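Local coordinates for 3-keto-5-aminohexanoate cleavage enzyme (Ralstonia eutropha, PDB 3C6C), which probably cleaves 3-keto-5-aminohexanoate or a related beta-keto acid with the help of a bound divalent metal ion, in a TIM-barrel domain, at residues T166-R174 / F195-L204; V208-V217 / I235-I246. All blocks are in the same frame, centred on the assembly; numbering follows the deposited sequence.

Contact 1. Residues T166-R174 / F195-L204; sequences TRTLRAMAR and FGKQLIEEGL
Thr-166 and Phe-195 meet in the tightly packed part of this contact: the methyl CG2 of Thr-166 sits over one face of the phenyl ring, 3.7 Å from its centroid, a CH-pi contact. Phe-195 has CG anti to its backbone N (chi1 -179°), which carries the ring across to helix 166-179, where Leu-169 CD1 comes within 3.6 Å of Phe-195 CE2. Arg-170 lays its aliphatic part on Leu-199 CD2 and Leu-204 CD1 and then grips Glu-202 side-on. Arg-170 NE reaches Glu-202 OE1 and Arg-170 NH2 reaches Glu-202 OE2 on their syn lone pairs, each at 2.8 Å, with guanidinium and carboxylate only 10° apart. Gln-198 NE2 gives Glu-202 OE2 a second hydrogen bond from the anti side (2.7 Å), so the carboxylate is held against rotation. These are two neighbouring outer helices of the TIM barrel, whose segments 166-174 and 195-201 cross at -50°; the second ends in a Schellman motif at Gly-203, which turns Leu-204 back against Ala-173, where a water joins Ala-173 O to Leu-204 O. Glu-159 of the second subunit takes Arg-170 NH1 and Thr-166 OG1. On the looser, solvent side, exposed Arg-174 rests its guanidinium face on Leu-204 CD2.

Contact 2. Residues V208-V217 / I235-I246; sequences VPLFQMVLGV and IPANAQWAAFGI
Phe-244 and Gln-212 are brought together by their first torsions: CG of Phe-244 lies between its backbone N and carbonyl carbon (chi1 76°), tipping the ring over the neighbouring strand, while Gln-212 places CG opposite its own N (chi1 176°) and runs out extended. The glutamine chain crosses the ring edge at about a right angle, Gln-212 CD lying 3.4 Å from Phe-244 CD1 with amide and ring planes 69° apart. Its NE2 is hydrogen-bonded to Glu-186 OE1 on strand 182-187, which ties down the amide, and Val-214 CG2 fills in beside Phe-244 CE1 at 3.8 Å. Arg-265 makes a cation-pi contact with the same ring. Strands 210-214 and 240-244 are adjacent parallel strands of the TIM barrel, joined through helix 225-232 in a beta-alpha-beta crossover. Six backbone bonds alternate between them from Gln-240 N to Pro-209 O, 3.0 Å, through to Leu-215 N to Phe-244 O, 3.1 Å. On the other face, toward the helices, the selenomethionine Met-213 packs CE 3.8 Å from Trp-241 CE3. Its SE makes an oblique Met-aromatic contact, 5.5 Å from the centroid of the six-membered ring of Trp-241. Phe-211 is packed by Ala-239 CB, Ile-235 and Pro-236, whose CD is 3.8 Å from Phe-211 CE1. Farther along, a water bridges Leu-215 O and Ile-246 N.

Contact 1 lies on the outside of the barrel, its centre about 18 Å from the centre of the chain, and joins two helices; contact 2 belongs to the barrel wall, its centre about 10 Å from the centre of the chain, and joins two strands. Both are largely buried, but contact 1 reaches the second subunit, whereas no other chain touches 208-217 or 235-246. The chemistry follows: a salt bridge set among apolar packing joins the helices beside a subunit interface, while main-chain hydrogen bonds and apolar packing hold the strands. Helix 190-201 and strand 210-214 are consecutive in the chain, and the two contacts meet where Ile-200 CD1 packs 3.9 Å from Phe-211 CZ and also touches Pro-209 and Pro-236.

Contact 1. Residues T166-R174 / F195-L204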
# COMPACT_ATOMS: atom_id res chain seq x y z
N THR A 166 29.36 -3.71 7.02
CA THR A 166 28.76 -5.04 6.94
C THR A 166 29.76 -6.07 7.48
O THR A 166 29.40 -7.13 8.01
CB THR A 166 28.29 -5.37 5.50
OG1 THR A 166 29.38 -5.20 4.59
CG2 THR A 166 27.09 -4.45 5.08
N ARG A 167 31.03 -5.71 7.38
CA ARG A 167 32.12 -6.57 7.86
C ARG A 167 32.06 -6.68 9.39
O ARG A 167 32.12 -7.77 10.00
CB ARG A 167 33.47 -5.96 7.44
CG ARG A 167 34.69 -6.73 7.88
CD ARG A 167 35.97 -6.07 7.32
NE ARG A 167 36.10 -4.68 7.75
CZ ARG A 167 36.59 -3.69 7.01
NH1 ARG A 167 36.99 -3.93 5.77
NH2 ARG A 167 36.64 -2.46 7.49
N THR A 168 31.94 -5.52 10.00
CA THR A 168 31.78 -5.44 11.46
C THR A 168 30.49 -6.08 11.95
O THR A 168 30.48 -6.76 12.97
CB THR A 168 31.93 -4.00 11.95
OG1 THR A 168 33.31 -3.65 11.83
CG2 THR A 168 31.47 -3.82 13.42
N LEU A 169 29.42 -5.90 11.19
CA LEU A 169 28.12 -6.46 11.57
C LEU A 169 28.15 -7.99 11.51
O LEU A 169 27.58 -8.70 12.37
CB LEU A 169 26.99 -5.90 10.70
CG LEU A 169 26.66 -4.42 10.94
CD1 LEU A 169 25.66 -3.94 9.87
CD2 LEU A 169 26.16 -4.17 12.37
N ARG A 170 28.84 -8.51 10.49
CA ARG A 170 28.97 -9.96 10.36
C ARG A 170 29.75 -10.52 11.56
O ARG A 170 29.40 -11.57 12.10
CB ARG A 170 29.67 -10.35 9.04
CG ARG A 170 28.77 -10.22 7.87
CD ARG A 170 29.53 -10.39 6.59
NE ARG A 170 28.62 -10.59 5.47
CZ ARG A 170 28.47 -9.73 4.46
NH1 ARG A 170 29.22 -8.62 4.41
NH2 ARG A 170 27.60 -9.99 3.51
N ALA A 171 30.80 -9.82 11.95
CA ALA A 171 31.66 -10.28 13.06
C ALA A 171 30.90 -10.24 14.39
O ALA A 171 31.00 -11.18 15.22
CB ALA A 171 32.93 -9.46 13.14
N MSE A 172 30.10 -9.19 14.56
CA MSE A 172 29.25 -8.99 15.75
C MSE A 172 28.23 -10.10 15.88
O MSE A 172 28.03 -10.69 16.93
CB MSE A 172 28.47 -7.67 15.67
CG MSE A 172 29.32 -6.39 15.76
SE MSE A 172 30.18 -6.18 17.49
CE MSE A 172 28.67 -5.52 18.51
N ALA A 173 27.57 -10.35 14.76
CA ALA A 173 26.53 -11.38 14.68
C ALA A 173 27.13 -12.71 15.12
O ALA A 173 26.54 -13.45 15.92
CB ALA A 173 25.94 -11.49 13.26
N ARG A 174 28.31 -12.99 14.59
CA ARG A 174 29.03 -14.23 14.94
C ARG A 174 29.37 -14.32 16.43
O ARG A 174 29.19 -15.37 17.06
CB ARG A 174 30.28 -14.44 14.07
CG ARG A 174 30.84 -15.84 14.23
CD ARG A 174 32.01 -16.13 13.29
NE ARG A 174 31.68 -16.05 11.86
CZ ARG A 174 31.29 -17.08 11.11
NH1 ARG A 174 31.15 -18.29 11.66
NH2 ARG A 174 31.02 -16.92 9.82
N PHE A 195 19.72 -6.38 4.45
CA PHE A 195 21.02 -6.83 4.97
C PHE A 195 20.79 -7.82 6.12
O PHE A 195 21.52 -8.80 6.28
CB PHE A 195 21.95 -5.70 5.40
CG PHE A 195 23.27 -6.21 5.90
CD1 PHE A 195 24.10 -6.92 5.03
CD2 PHE A 195 23.63 -6.09 7.22
CE1 PHE A 195 25.30 -7.45 5.47
CE2 PHE A 195 24.84 -6.62 7.67
CZ PHE A 195 25.67 -7.31 6.78
N GLY A 196 19.78 -7.55 6.94
CA GLY A 196 19.39 -8.49 8.02
C GLY A 196 19.09 -9.87 7.43
O GLY A 196 19.48 -10.91 7.97
N LYS A 197 18.40 -9.86 6.31
CA LYS A 197 18.02 -11.10 5.62
C LYS A 197 19.26 -11.81 5.08
O LYS A 197 19.35 -13.04 5.06
CB LYS A 197 16.99 -10.85 4.53
CG LYS A 197 15.65 -10.54 5.15
CD LYS A 197 14.48 -10.74 4.23
CE LYS A 197 14.49 -9.77 3.11
NZ LYS A 197 13.14 -9.79 2.37
N GLN A 198 20.25 -11.01 4.72
CA GLN A 198 21.55 -11.54 4.23
C GLN A 198 22.31 -12.24 5.36
O GLN A 198 22.91 -13.29 5.17
CB GLN A 198 22.44 -10.44 3.64
CG GLN A 198 23.76 -10.97 3.12
CD GLN A 198 23.61 -11.85 1.89
OE1 GLN A 198 22.66 -11.71 1.13
NE2 GLN A 198 24.58 -12.74 1.67
N LEU A 199 22.26 -11.63 6.53
CA LEU A 199 22.87 -12.22 7.73
C LEU A 199 22.27 -13.60 7.99
O LEU A 199 22.97 -14.56 8.32
CB LEU A 199 22.70 -11.31 8.96
CG LEU A 199 23.53 -10.03 8.96
CD1 LEU A 199 23.16 -9.08 10.11
CD2 LEU A 199 25.01 -10.39 9.03
N ILE A 200 20.97 -13.70 7.76
CA ILE A 200 20.21 -14.93 8.05
C ILE A 200 20.67 -15.97 7.04
O ILE A 200 20.97 -17.12 7.37
CB ILE A 200 18.67 -14.74 7.91
CG1 ILE A 200 18.12 -13.90 9.07
CG2 ILE A 200 17.97 -16.09 7.90
CD1 ILE A 200 16.68 -13.37 8.88
N GLU A 201 20.75 -15.50 5.80
CA GLU A 201 21.23 -16.32 4.66
C GLU A 201 22.55 -16.99 4.94
O GLU A 201 22.78 -18.17 4.62
CB GLU A 201 21.45 -15.42 3.45
CG GLU A 201 20.53 -15.68 2.32
CD GLU A 201 20.95 -16.91 1.53
OE1 GLU A 201 22.00 -16.85 0.84
OE2 GLU A 201 20.23 -17.93 1.62
N GLU A 202 23.42 -16.18 5.49
CA GLU A 202 24.83 -16.52 5.73
C GLU A 202 25.07 -17.37 6.98
O GLU A 202 26.21 -17.66 7.36
CB GLU A 202 25.67 -15.25 5.79
CG GLU A 202 25.72 -14.55 4.46
CD GLU A 202 26.57 -13.30 4.49
OE1 GLU A 202 27.21 -13.06 5.54
OE2 GLU A 202 26.60 -12.56 3.48
N GLY A 203 23.99 -17.75 7.61
CA GLY A 203 24.05 -18.59 8.80
C GLY A 203 24.52 -17.86 10.04
O GLY A 203 25.09 -18.46 10.93
N LEU A 204 24.26 -16.57 10.11
CA LEU A 204 24.79 -15.73 11.19
C LEU A 204 23.73 -15.33 12.21
O LEU A 204 24.02 -14.65 13.19
CB LEU A 204 25.48 -14.50 10.63
CG LEU A 204 26.84 -14.71 9.96
CD1 LEU A 204 27.30 -13.44 9.28
CD2 LEU A 204 27.85 -15.16 10.98
O HOH W 1 23.71 -13.57 15.63
O HOH W 2 28.16 -18.20 8.91

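Contact 2. Residues V208-V217 / I235-I246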
# COMPACT_ATOMS: atom_id res chain seq x y z
N VAL A 208 14.81 -18.10 15.90
CA VAL A 208 13.84 -17.06 15.53
C VAL A 208 14.57 -15.71 15.35
O VAL A 208 15.09 -15.17 16.31
CB VAL A 208 12.68 -16.90 16.58
CG1 VAL A 208 11.71 -15.75 16.18
CG2 VAL A 208 11.90 -18.18 16.73
N PRO A 209 14.58 -15.16 14.13
CA PRO A 209 15.17 -13.83 13.96
C PRO A 209 14.29 -12.74 14.54
O PRO A 209 13.07 -12.82 14.48
CB PRO A 209 15.22 -13.66 12.44
CG PRO A 209 14.87 -14.98 11.87
CD PRO A 209 14.03 -15.67 12.87
N LEU A 210 14.96 -11.74 15.08
CA LEU A 210 14.31 -10.55 15.69
C LEU A 210 14.68 -9.28 14.96
O LEU A 210 15.84 -8.88 14.91
CB LEU A 210 14.76 -10.36 17.15
CG LEU A 210 14.67 -11.51 18.12
CD1 LEU A 210 15.08 -11.01 19.52
CD2 LEU A 210 13.25 -12.12 18.12
N PHE A 211 13.65 -8.63 14.43
CA PHE A 211 13.80 -7.36 13.72
C PHE A 211 12.99 -6.27 14.47
O PHE A 211 11.88 -6.51 14.95
CB PHE A 211 13.26 -7.40 12.30
CG PHE A 211 14.08 -8.19 11.32
CD1 PHE A 211 14.00 -9.56 11.29
CD2 PHE A 211 14.87 -7.55 10.37
CE1 PHE A 211 14.72 -10.29 10.37
CE2 PHE A 211 15.61 -8.28 9.44
CZ PHE A 211 15.52 -9.64 9.44
N GLN A 212 13.57 -5.10 14.55
CA GLN A 212 12.84 -3.92 15.02
C GLN A 212 13.06 -2.70 14.17
O GLN A 212 14.18 -2.27 13.93
CB GLN A 212 13.18 -3.59 16.46
CG GLN A 212 12.52 -2.33 16.99
CD GLN A 212 12.51 -2.26 18.51
OE1 GLN A 212 11.46 -2.39 19.13
NE2 GLN A 212 13.69 -2.08 19.11
N MSE A 213 11.94 -2.12 13.76
CA MSE A 213 11.96 -0.85 13.03
C MSE A 213 12.02 0.33 13.98
O MSE A 213 11.13 0.52 14.82
CB MSE A 213 10.69 -0.65 12.19
CG MSE A 213 10.27 -1.81 11.36
SE MSE A 213 8.58 -1.32 10.54
CE MSE A 213 8.17 -2.98 10.11
N VAL A 214 13.09 1.10 13.83
CA VAL A 214 13.26 2.42 14.43
C VAL A 214 12.61 3.44 13.51
O VAL A 214 13.04 3.64 12.37
CB VAL A 214 14.76 2.77 14.66
CG1 VAL A 214 14.89 4.12 15.41
CG2 VAL A 214 15.47 1.63 15.45
N LEU A 215 11.54 4.08 13.99
CA LEU A 215 10.78 5.03 13.17
C LEU A 215 10.84 6.46 13.67
O LEU A 215 10.71 6.74 14.84
CB LEU A 215 9.30 4.59 13.03
CG LEU A 215 9.04 3.18 12.47
CD1 LEU A 215 7.57 2.81 12.61
CD2 LEU A 215 9.51 3.09 10.99
N GLY A 216 11.04 7.35 12.74
CA GLY A 216 11.07 8.79 12.99
C GLY A 216 12.39 9.38 13.41
O GLY A 216 12.46 10.54 13.84
N VAL A 217 13.44 8.59 13.34
CA VAL A 217 14.79 9.11 13.57
C VAL A 217 15.29 9.70 12.25
O VAL A 217 15.04 9.16 11.17
CB VAL A 217 15.73 8.05 14.12
CG1 VAL A 217 17.19 8.55 14.13
CG2 VAL A 217 15.26 7.64 15.51
N ILE A 235 10.03 -8.21 5.85
CA ILE A 235 10.56 -9.04 6.97
C ILE A 235 10.20 -10.52 6.77
O ILE A 235 9.07 -10.86 6.39
CB ILE A 235 10.13 -8.47 8.34
CG1 ILE A 235 10.90 -7.17 8.57
CG2 ILE A 235 10.47 -9.46 9.46
CD1 ILE A 235 10.43 -6.37 9.74
N PRO A 236 11.16 -11.43 7.01
CA PRO A 236 10.83 -12.86 6.83
C PRO A 236 9.65 -13.34 7.65
O PRO A 236 9.43 -12.93 8.77
CB PRO A 236 12.13 -13.59 7.24
CG PRO A 236 13.19 -12.58 7.20
CD PRO A 236 12.55 -11.25 7.46
N ALA A 237 8.89 -14.24 7.05
CA ALA A 237 7.66 -14.74 7.67
C ALA A 237 7.88 -15.42 9.02
O ALA A 237 7.02 -15.40 9.89
CB ALA A 237 6.91 -15.66 6.74
N ASN A 238 9.05 -15.99 9.19
CA ASN A 238 9.36 -16.76 10.41
C ASN A 238 9.96 -15.91 11.54
O ASN A 238 10.33 -16.40 12.61
CB ASN A 238 10.33 -17.92 10.10
CG ASN A 238 11.75 -17.46 9.82
OD1 ASN A 238 11.96 -16.44 9.19
ND2 ASN A 238 12.73 -18.24 10.28
N ALA A 239 10.06 -14.63 11.26
CA ALA A 239 10.70 -13.71 12.18
C ALA A 239 9.67 -13.04 13.06
O ALA A 239 8.51 -12.90 12.70
CB ALA A 239 11.51 -12.67 11.42
N GLN A 240 10.13 -12.65 14.24
CA GLN A 240 9.37 -11.72 15.08
C GLN A 240 9.83 -10.32 14.73
O GLN A 240 11.02 -10.10 14.45
CB GLN A 240 9.61 -11.99 16.58
CG GLN A 240 8.89 -13.20 17.11
CD GLN A 240 7.38 -13.07 17.02
OE1 GLN A 240 6.81 -12.06 17.42
NE2 GLN A 240 6.72 -14.11 16.50
N TRP A 241 8.88 -9.38 14.69
CA TRP A 241 9.22 -7.98 14.43
C TRP A 241 8.51 -7.05 15.39
O TRP A 241 7.45 -7.37 15.95
CB TRP A 241 8.93 -7.56 12.97
CG TRP A 241 7.51 -7.49 12.61
CD1 TRP A 241 6.72 -8.51 12.21
CD2 TRP A 241 6.66 -6.33 12.68
NE1 TRP A 241 5.43 -8.07 12.00
CE2 TRP A 241 5.37 -6.74 12.29
CE3 TRP A 241 6.87 -5.00 13.04
CZ2 TRP A 241 4.29 -5.85 12.25
CZ3 TRP A 241 5.80 -4.12 12.96
CH2 TRP A 241 4.53 -4.56 12.59
N ALA A 242 9.15 -5.92 15.59
CA ALA A 242 8.63 -4.80 16.41
C ALA A 242 8.86 -3.49 15.67
O ALA A 242 9.60 -3.43 14.71
CB ALA A 242 9.32 -4.79 17.76
N ALA A 243 8.17 -2.46 16.14
CA ALA A 243 8.34 -1.11 15.61
C ALA A 243 8.08 -0.15 16.76
O ALA A 243 7.27 -0.44 17.64
CB ALA A 243 7.37 -0.86 14.44
N PHE A 244 8.82 0.94 16.78
CA PHE A 244 8.56 1.98 17.78
C PHE A 244 8.80 3.38 17.25
O PHE A 244 9.46 3.57 16.25
CB PHE A 244 9.37 1.70 19.04
CG PHE A 244 10.83 2.03 18.92
CD1 PHE A 244 11.73 1.10 18.49
CD2 PHE A 244 11.30 3.30 19.28
CE1 PHE A 244 13.06 1.40 18.41
CE2 PHE A 244 12.65 3.62 19.18
CZ PHE A 244 13.53 2.66 18.76
N GLY A 245 8.19 4.34 17.93
CA GLY A 245 8.40 5.73 17.67
C GLY A 245 8.87 6.52 18.88
O GLY A 245 8.93 6.07 20.03
N ILE A 246 9.21 7.74 18.56
CA ILE A 246 9.82 8.69 19.49
C ILE A 246 8.83 9.80 19.85
O ILE A 246 8.02 10.22 19.02
CB ILE A 246 11.08 9.31 18.83
CG1 ILE A 246 12.07 8.22 18.36
CG2 ILE A 246 11.76 10.30 19.77
CD1 ILE A 246 12.56 7.34 19.48
O HOH W 3 8.96 8.57 15.89